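Local coordinates for protein arginine kinase (Cydia pomonella granulosis virus, PDB 6VVG) that probably acts as an ATP-dependent serine/threonine protein kinase and holds AMP in its nucleotide pocket, at residues L148-R151 with K152-R155; L99-F102 with V103-N106; R186-A189 with Y190-S193. One frame throughout, in Å; residues are numbered along the deposited sequence.

Contact 1 (L148-R151 with K152-R155). With AMP (adenosine monophosphate), chain C.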
loop_
_atom_site.group_PDB
_atom_site.type_symbol
_atom_site.label_atom_id
_atom_site.label_comp_id
_atom_site.label_asym_id
_atom_site.label_seq_id
_atom_site.Cartn_x
_atom_site.Cartn_y
_atom_site.Cartn_z
ATOM N N LEU A 148 -22.130 -3.565 -1.912
ATOM C CA LEU A 148 -23.347 -2.834 -1.589
ATOM C C LEU A 148 -24.141 -2.553 -2.859
ATOM O O LEU A 148 -23.570 -2.256 -3.911
ATOM C CB LEU A 148 -23.004 -1.529 -0.872
ATOM C CG LEU A 148 -21.941 -1.618 0.228
ATOM C CD1 LEU A 148 -21.823 -0.301 0.998
ATOM C CD2 LEU A 148 -22.231 -2.775 1.184
ATOM N N TYR A 149 -25.466 -2.655 -2.752
ATOM C CA TYR A 149 -26.368 -2.582 -3.895
ATOM C C TYR A 149 -27.794 -2.501 -3.366
ATOM O O TYR A 149 -28.141 -3.202 -2.413
ATOM C CB TYR A 149 -26.191 -3.809 -4.809
ATOM C CG TYR A 149 -27.062 -3.837 -6.051
ATOM C CD1 TYR A 149 -28.374 -4.282 -5.993
ATOM C CD2 TYR A 149 -26.560 -3.439 -7.285
ATOM C CE1 TYR A 149 -29.170 -4.315 -7.124
ATOM C CE2 TYR A 149 -27.350 -3.469 -8.422
ATOM C CZ TYR A 149 -28.654 -3.910 -8.334
ATOM O OH TYR A 149 -29.445 -3.944 -9.462
ATOM N N ASP A 150 -28.602 -1.631 -3.971
ATOM C CA ASP A 150 -30.021 -1.528 -3.654
ATOM C C ASP A 150 -30.791 -1.397 -4.961
ATOM O O ASP A 150 -30.245 -0.982 -5.984
ATOM C CB ASP A 150 -30.311 -0.342 -2.724
ATOM C CG ASP A 150 -29.998 0.990 -3.364
ATOM O OD1 ASP A 150 -30.830 1.471 -4.159
ATOM O OD2 ASP A 150 -28.926 1.560 -3.065
ATOM N N ARG A 151 -32.064 -1.771 -4.929
ATOM C CA ARG A 151 -32.836 -1.848 -6.159
ATOM C C ARG A 151 -33.379 -0.514 -6.618
ATOM O O ARG A 151 -34.094 -0.459 -7.625
ATOM C CB ARG A 151 -33.997 -2.815 -5.992
ATOM C CG ARG A 151 -35.041 -2.475 -4.845
ATOM C CD ARG A 151 -35.829 -3.786 -4.594
ATOM N NE ARG A 151 -37.089 -3.585 -3.892
ATOM C CZ ARG A 151 -38.102 -4.442 -3.918
ATOM N NH1 ARG A 151 -37.997 -5.565 -4.611
ATOM N NH2 ARG A 151 -39.212 -4.184 -3.236
ATOM N N LYS A 152 -33.031 0.569 -5.943
ATOM C CA LYS A 152 -33.384 1.899 -6.424
ATOM C C LYS A 152 -32.236 2.603 -7.145
ATOM O O LYS A 152 -32.383 3.001 -8.300
ATOM C CB LYS A 152 -33.840 2.742 -5.251
ATOM C CG LYS A 152 -34.837 3.789 -5.539
ATOM C CD LYS A 152 -34.237 4.894 -6.358
ATOM C CE LYS A 152 -34.915 6.234 -6.109
ATOM N NZ LYS A 152 -34.091 7.285 -6.794
ATOM N N LYS A 153 -31.073 2.714 -6.508
ATOM C CA LYS A 153 -29.884 3.205 -7.208
ATOM C C LYS A 153 -29.394 2.203 -8.254
ATOM O O LYS A 153 -28.983 2.586 -9.359
ATOM C CB LYS A 153 -28.778 3.488 -6.188
ATOM C CG LYS A 153 -28.992 4.740 -5.340
ATOM C CD LYS A 153 -28.261 4.626 -4.008
ATOM C CE LYS A 153 -29.096 5.197 -2.871
ATOM N NZ LYS A 153 -29.545 4.141 -1.913
ATOM N N LYS A 154 -29.440 0.914 -7.925
ATOM C CA LYS A 154 -28.863 -0.122 -8.775
ATOM C C LYS A 154 -27.397 0.180 -9.065
ATOM O O LYS A 154 -26.897 -0.089 -10.156
ATOM C CB LYS A 154 -29.654 -0.273 -10.076
ATOM C CG LYS A 154 -31.158 -0.319 -9.865
ATOM C CD LYS A 154 -31.840 -1.209 -10.890
ATOM C CE LYS A 154 -33.311 -1.408 -10.542
ATOM N NZ LYS A 154 -33.951 -0.138 -10.085
ATOM N N ARG A 155 -26.710 0.760 -8.085
ATOM C CA ARG A 155 -25.297 1.090 -8.184
ATOM C C ARG A 155 -24.516 0.148 -7.283
ATOM O O ARG A 155 -24.843 -0.000 -6.101
ATOM C CB ARG A 155 -25.044 2.544 -7.782
ATOM C CG ARG A 155 -23.785 3.143 -8.385
ATOM C CD ARG A 155 -23.780 4.678 -8.355
ATOM N NE ARG A 155 -22.414 5.191 -8.265
ATOM C CZ ARG A 155 -22.051 6.230 -7.524
ATOM N NH1 ARG A 155 -22.956 6.888 -6.812
ATOM N NH2 ARG A 155 -20.779 6.612 -7.501
HETATM P P AMP C . -17.854 -2.970 6.461
HETATM O O1P AMP C . -17.722 -4.469 6.621
HETATM O O2P AMP C . -18.369 -2.697 5.069
HETATM O O3P AMP C . -16.541 -2.342 6.862
HETATM O "O5'" AMP C . -18.951 -2.420 7.477
HETATM C "C5'" AMP C . -19.937 -3.280 8.024
HETATM C "C4'" AMP C . -21.286 -3.072 7.379
HETATM O "O4'" AMP C . -21.669 -1.671 7.462
HETATM C "C3'" AMP C . -21.380 -3.383 5.893
HETATM O "O3'" AMP C . -21.492 -4.770 5.621
HETATM C "C2'" AMP C . -22.602 -2.576 5.481
HETATM O "O2'" AMP C . -23.795 -3.211 5.915
HETATM C "C1'" AMP C . -22.394 -1.305 6.303
HETATM N N9 AMP C . -21.598 -0.315 5.554
HETATM C C8 AMP C . -20.263 -0.327 5.493
HETATM N N7 AMP C . -19.876 0.692 4.726
HETATM C C5 AMP C . -20.977 1.334 4.308
HETATM C C6 AMP C . -21.138 2.437 3.504
HETATM N N6 AMP C . -20.193 3.302 2.825
HETATM N N1 AMP C . -22.351 2.890 3.229
HETATM C C2 AMP C . -23.434 2.258 3.745
HETATM N N3 AMP C . -23.280 1.170 4.537
HETATM C C4 AMP C . -22.044 0.711 4.814
HETATM O O HOH W 1 -27.325 0.726 -5.296
#
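Asp150 and Lys153 face each other inside the tight loop that joins strands 147-148 and 157-158, and their side chains meet in a salt bridge. Followed outward, Lys153 stays beside the carboxylate for its whole length. Its CB lies 3.5 Å from Asp150 OD1, CG is about equally far from both oxygens, and CD comes within 3.3 Å of Asp150 OD2. Bends at chi3 and chi4 then bring NZ back to 2.9 Å from Asp150 OD2. The ammonium sits above the carboxylate plane, 54° out of it.

Asp150 OD1 accepts two backbone N-H groups: Lys153 N at 2.7 Å on the syn side and Lys152 N at 3.0 Å on the anti lone pair. With chi1 at 64°, Asp150 CG stands between its own N and carbonyl carbon, turning the carboxylate toward the N-H groups two and three residues on. The Lys152 bond closes an Asx turn, and Lys154 N, 2.8 Å from Asp150 O, completes a wider backbone turn around it. A water accepts from Asp150 N and Arg155 N, joining the two limbs, while Ser95 OG holds Asp150 OD2 from outside the loop.

The Tyr149 ring lies obliquely against Lys154, CE2 being 3.7 Å from Lys154 CA. At the strand end, Leu148 CD1 lies 3.8 Å from C6 of the AMP adenine, consistent with the pocket-floor leucine of protein kinases.

OD1 thus takes two peptide N-H groups, while OD2 takes the ammonium and Ser95 OG. So gripped, the carboxylate should be stabilised as an anion; the bonds hold its rotation and shape the turn, and the strand leading into that turn carries Leu148.

Contact 2 (L99-F102 with V103-N106)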
loop_
_atom_site.group_PDB
_atom_site.type_symbol
_atom_site.label_atom_id
_atom_site.label_comp_id
_atom_site.label_asym_id
_atom_site.label_seq_id
_atom_site.Cartn_x
_atom_site.Cartn_y
_atom_site.Cartn_z
ATOM N N LEU A 99 -25.464 -7.480 -1.910
ATOM C CA LEU A 99 -25.889 -8.595 -2.748
ATOM C C LEU A 99 -26.392 -9.764 -1.913
ATOM O O LEU A 99 -27.207 -10.559 -2.396
ATOM C CB LEU A 99 -24.742 -9.034 -3.657
ATOM C CG LEU A 99 -24.256 -7.954 -4.627
ATOM C CD1 LEU A 99 -23.192 -8.493 -5.578
ATOM C CD2 LEU A 99 -25.414 -7.352 -5.426
ATOM N N PHE A 100 -25.940 -9.886 -0.663
ATOM C CA PHE A 100 -26.450 -10.962 0.179
ATOM C C PHE A 100 -27.932 -10.784 0.469
ATOM O O PHE A 100 -28.663 -11.773 0.606
ATOM C CB PHE A 100 -25.682 -11.035 1.495
ATOM C CG PHE A 100 -26.173 -12.118 2.419
ATOM C CD1 PHE A 100 -25.857 -13.447 2.178
ATOM C CD2 PHE A 100 -26.952 -11.811 3.525
ATOM C CE1 PHE A 100 -26.300 -14.447 3.023
ATOM C CE2 PHE A 100 -27.397 -12.810 4.375
ATOM C CZ PHE A 100 -27.072 -14.129 4.121
ATOM N N ASP A 101 -28.393 -9.535 0.578
ATOM C CA ASP A 101 -29.811 -9.291 0.819
ATOM C C ASP A 101 -30.672 -9.897 -0.281
ATOM O O ASP A 101 -31.833 -10.251 -0.041
ATOM C CB ASP A 101 -30.082 -7.788 0.925
ATOM C CG ASP A 101 -29.510 -7.174 2.189
ATOM O OD1 ASP A 101 -29.399 -7.888 3.208
ATOM O OD2 ASP A 101 -29.172 -5.970 2.163
ATOM N N PHE A 102 -30.127 -10.026 -1.488
ATOM C CA PHE A 102 -30.892 -10.504 -2.631
ATOM C C PHE A 102 -30.876 -12.015 -2.779
ATOM O O PHE A 102 -31.570 -12.546 -3.651
ATOM C CB PHE A 102 -30.367 -9.861 -3.918
ATOM C CG PHE A 102 -30.692 -8.402 -4.035
ATOM C CD1 PHE A 102 -29.911 -7.453 -3.400
ATOM C CD2 PHE A 102 -31.784 -7.980 -4.771
ATOM C CE1 PHE A 102 -30.212 -6.107 -3.500
ATOM C CE2 PHE A 102 -32.090 -6.638 -4.877
ATOM C CZ PHE A 102 -31.303 -5.699 -4.240
ATOM N N VAL A 103 -30.118 -12.735 -1.945
ATOM C CA VAL A 103 -30.074 -14.176 -1.998
ATOM C C VAL A 103 -30.398 -14.839 -0.668
ATOM O O VAL A 103 -30.583 -16.059 -0.623
ATOM C CB VAL A 103 -28.705 -14.689 -2.510
ATOM C CG1 VAL A 103 -28.318 -13.982 -3.801
ATOM C CG2 VAL A 103 -27.633 -14.496 -1.444
ATOM N N LYS A 104 -30.496 -14.067 0.416
ATOM C CA LYS A 104 -30.716 -14.647 1.730
ATOM C C LYS A 104 -32.083 -15.321 1.824
ATOM O O LYS A 104 -33.000 -15.065 1.037
ATOM C CB LYS A 104 -30.605 -13.572 2.806
ATOM C CG LYS A 104 -31.623 -12.442 2.671
ATOM C CD LYS A 104 -31.431 -11.405 3.771
ATOM C CE LYS A 104 -32.322 -10.194 3.562
ATOM N NZ LYS A 104 -31.774 -8.986 4.253
ATOM N N MET A 105 -32.212 -16.179 2.837
ATOM C CA MET A 105 -33.438 -16.952 3.010
ATOM C C MET A 105 -34.590 -16.074 3.485
ATOM O O MET A 105 -35.721 -16.221 3.013
ATOM C CB MET A 105 -33.209 -18.084 4.006
ATOM C CG MET A 105 -32.079 -19.025 3.666
ATOM S SD MET A 105 -32.367 -20.725 4.206
ATOM C CE MET A 105 -32.428 -20.520 5.983
ATOM N N ASN A 106 -34.325 -15.144 4.401
ATOM C CA ASN A 106 -35.353 -14.255 4.941
ATOM C C ASN A 106 -35.533 -13.092 3.975
ATOM O O ASN A 106 -34.859 -12.065 4.070
ATOM C CB ASN A 106 -34.961 -13.764 6.327
ATOM C CG ASN A 106 -33.595 -13.095 6.343
ATOM O OD1 ASN A 106 -32.622 -13.624 5.804
ATOM N ND2 ASN A 106 -33.521 -11.918 6.955
#
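Lys104 NZ and Asp101 OD1 form a salt bridge of 2.8 Å, the ammonium approaching from above the carboxylate plane, 51° out of it. The two side chains run side by side and point the same way, so the pair closes at their ends. Lys104 gets there with an extended chain beyond CG that passes over the Asp101 backbone, its CG 3.5 Å from Asp101 O.

Next to the ion pair, Phe100 O takes two backbone donors. Val103 N, at 3.1 Å, gives a nearly straight N-H...O bond but stands above the carbonyl plane; Lys104 N, at 2.9 Å, makes a weak second bond with a bent angle of 129°. Phe102 N bonds to Leu99 O one residue earlier, so successive bonds from residue i+3 to residue i wind the chain tightly here. Asp98 OD1, just before the turn, accepts from Asp101 N.

Packing lies outside these bonds. Phe100 has CG opposite its backbone N (chi1 179°), which swings the ring forward over the turn: Lys104 CB sits over one face in a CH-pi contact, 4.0 Å from the ring centroid. Val103 CG2 approaches the same ring obliquely, 4.2 Å from CD1, the two side chains crossing at about a right angle.

Lys104 therefore serves both halves of the contact, its CB meeting an aromatic face and its NZ an acid. Ion pair, backbone bonds and ring together brace the end of a short helical turn after the hinge, probably where protein kinases have helix D, and the lysine charge probably favours the ionised form of Asp101.

Contact 3 (R186-A189 with Y190-S193)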
loop_
_atom_site.group_PDB
_atom_site.type_symbol
_atom_site.label_atom_id
_atom_site.label_comp_id
_atom_site.label_asym_id
_atom_site.label_seq_id
_atom_site.Cartn_x
_atom_site.Cartn_y
_atom_site.Cartn_z
ATOM N N ARG A 186 -3.454 -22.852 -1.137
ATOM C CA ARG A 186 -2.101 -23.377 -1.246
ATOM C C ARG A 186 -1.036 -22.325 -0.941
ATOM O O ARG A 186 0.138 -22.525 -1.276
ATOM C CB ARG A 186 -1.882 -23.967 -2.642
ATOM C CG ARG A 186 -2.815 -25.130 -2.972
ATOM C CD ARG A 186 -2.389 -25.892 -4.222
ATOM N NE ARG A 186 -2.298 -25.035 -5.400
ATOM C CZ ARG A 186 -3.237 -24.944 -6.337
ATOM N NH1 ARG A 186 -4.350 -25.659 -6.240
ATOM N NH2 ARG A 186 -3.064 -24.137 -7.373
ATOM N N HIS A 187 -1.422 -21.218 -0.310
ATOM C CA HIS A 187 -0.485 -20.184 0.130
ATOM C C HIS A 187 0.372 -19.656 -1.021
ATOM O O HIS A 187 1.564 -19.390 -0.855
ATOM C CB HIS A 187 0.412 -20.692 1.264
ATOM C CG HIS A 187 -0.309 -20.930 2.555
ATOM N ND1 HIS A 187 -0.744 -19.906 3.369
ATOM C CD2 HIS A 187 -0.666 -22.080 3.175
ATOM C CE1 HIS A 187 -1.343 -20.414 4.431
ATOM N NE2 HIS A 187 -1.310 -21.731 4.337
ATOM N N GLU A 188 -0.230 -19.497 -2.196
ATOM C CA GLU A 188 0.430 -18.749 -3.253
ATOM C C GLU A 188 0.420 -17.260 -2.915
ATOM O O GLU A 188 -0.367 -16.790 -2.088
ATOM C CB GLU A 188 -0.256 -18.989 -4.598
ATOM C CG GLU A 188 -0.113 -20.403 -5.130
ATOM C CD GLU A 188 -0.454 -20.511 -6.610
ATOM O OE1 GLU A 188 -0.509 -19.472 -7.301
ATOM O OE2 GLU A 188 -0.677 -21.642 -7.082
ATOM N N ALA A 189 1.312 -16.513 -3.563
ATOM C CA ALA A 189 1.369 -15.072 -3.348
ATOM C C ALA A 189 0.039 -14.421 -3.719
ATOM O O ALA A 189 -0.699 -14.911 -4.577
ATOM C CB ALA A 189 2.499 -14.456 -4.173
ATOM N N TYR A 190 -0.271 -13.311 -3.049
ATOM C CA TYR A 190 -1.461 -12.543 -3.392
ATOM C C TYR A 190 -1.426 -12.162 -4.866
ATOM O O TYR A 190 -0.416 -11.659 -5.368
ATOM C CB TYR A 190 -1.556 -11.294 -2.514
ATOM C CG TYR A 190 -1.999 -11.600 -1.102
ATOM C CD1 TYR A 190 -3.206 -12.249 -0.856
ATOM C CD2 TYR A 190 -1.213 -11.250 -0.016
ATOM C CE1 TYR A 190 -3.614 -12.541 0.432
ATOM C CE2 TYR A 190 -1.613 -11.534 1.278
ATOM C CZ TYR A 190 -2.811 -12.186 1.495
ATOM O OH TYR A 190 -3.216 -12.472 2.780
ATOM N N GLN A 191 -2.530 -12.415 -5.565
ATOM C CA GLN A 191 -2.586 -12.208 -7.004
ATOM C C GLN A 191 -4.019 -11.896 -7.400
ATOM O O GLN A 191 -4.960 -12.152 -6.645
ATOM C CB GLN A 191 -2.071 -13.437 -7.762
ATOM C CG GLN A 191 -2.554 -14.760 -7.190
ATOM C CD GLN A 191 -1.930 -15.962 -7.879
ATOM O OE1 GLN A 191 -2.365 -16.370 -8.957
ATOM N NE2 GLN A 191 -0.909 -16.538 -7.254
ATOM N N THR A 192 -4.174 -11.327 -8.598
ATOM C CA THR A 192 -5.504 -10.938 -9.054
ATOM C C THR A 192 -6.446 -12.132 -9.116
ATOM O O THR A 192 -7.655 -11.978 -8.909
ATOM C CB THR A 192 -5.425 -10.261 -10.425
ATOM O OG1 THR A 192 -4.779 -11.129 -11.363
ATOM C CG2 THR A 192 -4.655 -8.949 -10.335
ATOM N N SER A 193 -5.918 -13.325 -9.397
ATOM C CA SER A 193 -6.775 -14.501 -9.511
ATOM C C SER A 193 -7.521 -14.779 -8.211
ATOM O O SER A 193 -8.611 -15.363 -8.238
ATOM C CB SER A 193 -5.948 -15.720 -9.925
ATOM O OG SER A 193 -5.107 -16.167 -8.875
#
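Gln191 NE2 reaches back across the bend and donates to two acceptors, Glu188 OE1 at 3.0 Å and Ala189 O at 3.1 Å. The bonds differ in geometry. Ala189 O lies practically in the amide plane of Gln191, with an N-H...O angle of 155°. Glu188 OE1 is tilted 30° out of that plane and offers its anti lone pair, the one turned from OE2. Carboxylate and amide planes are inclined to each other, 49° apart, rather than coplanar.

The extended Gln191 chain explains the reach. Its CG, placed between the backbone N and the carbonyl carbon, passes 3.2 Å from Ala189 O, and the following anti torsion carries the amide alongside that carbonyl toward Glu188. Glu188 answers with a chain that is likewise extended beyond CG.

The two acceptors at NE2 fix which way round the amide sits. Ser193 OG, in the first turn of helix 192-208, agrees with it, donating to Gln191 OE1 at 2.8 Å from above the carbonyl plane. Beyond Glu188, Arg186 NH2 is 3.5 Å from Glu188 OE2 in a weak salt bridge. Upstream, a Schellman motif with His187 at positive phi ends helix 182-185, Glu188 N bonding to Glu183 O. Tyr190 OH is bonded to Asp174 OD1.

This is the loop from the short helix at the Ser-Pro-Glu counterpart of the kinase Ala-Pro-Glu motif into the long helix 192-208, the probable helix F. Firm polar links run from Glu188 through Gln191 to Ser193, with a weak one from Arg186. With both amide ends engaged, rotation of Gln191 is restricted, and the donors around Glu188 would be expected to favour its ionised form.

Contacts 1 and 2 are neighbours, with centres 14 Å apart, and share a packed seam: the rings of Tyr149 and Phe102 meet edge-to-face, Tyr149 CD1 lying 3.6 Å from Phe102 CE1, and Tyr149 CB is 3.7 Å from Leu99 CD2. The seam sets the hairpin loop against the chain that follows the hinge. Of the three, only contact 1 supplies a pocket residue, Leu148; contact 2 lies near the nucleotide without lining its site, the Asp101 side chain being about 7 Å from AMP at the nearest atoms. Contact 3 lies on the opposite side of the chain's centre, its centre 31 Å from that of contact 1 and 29 Å from that of contact 2, away from the pocket.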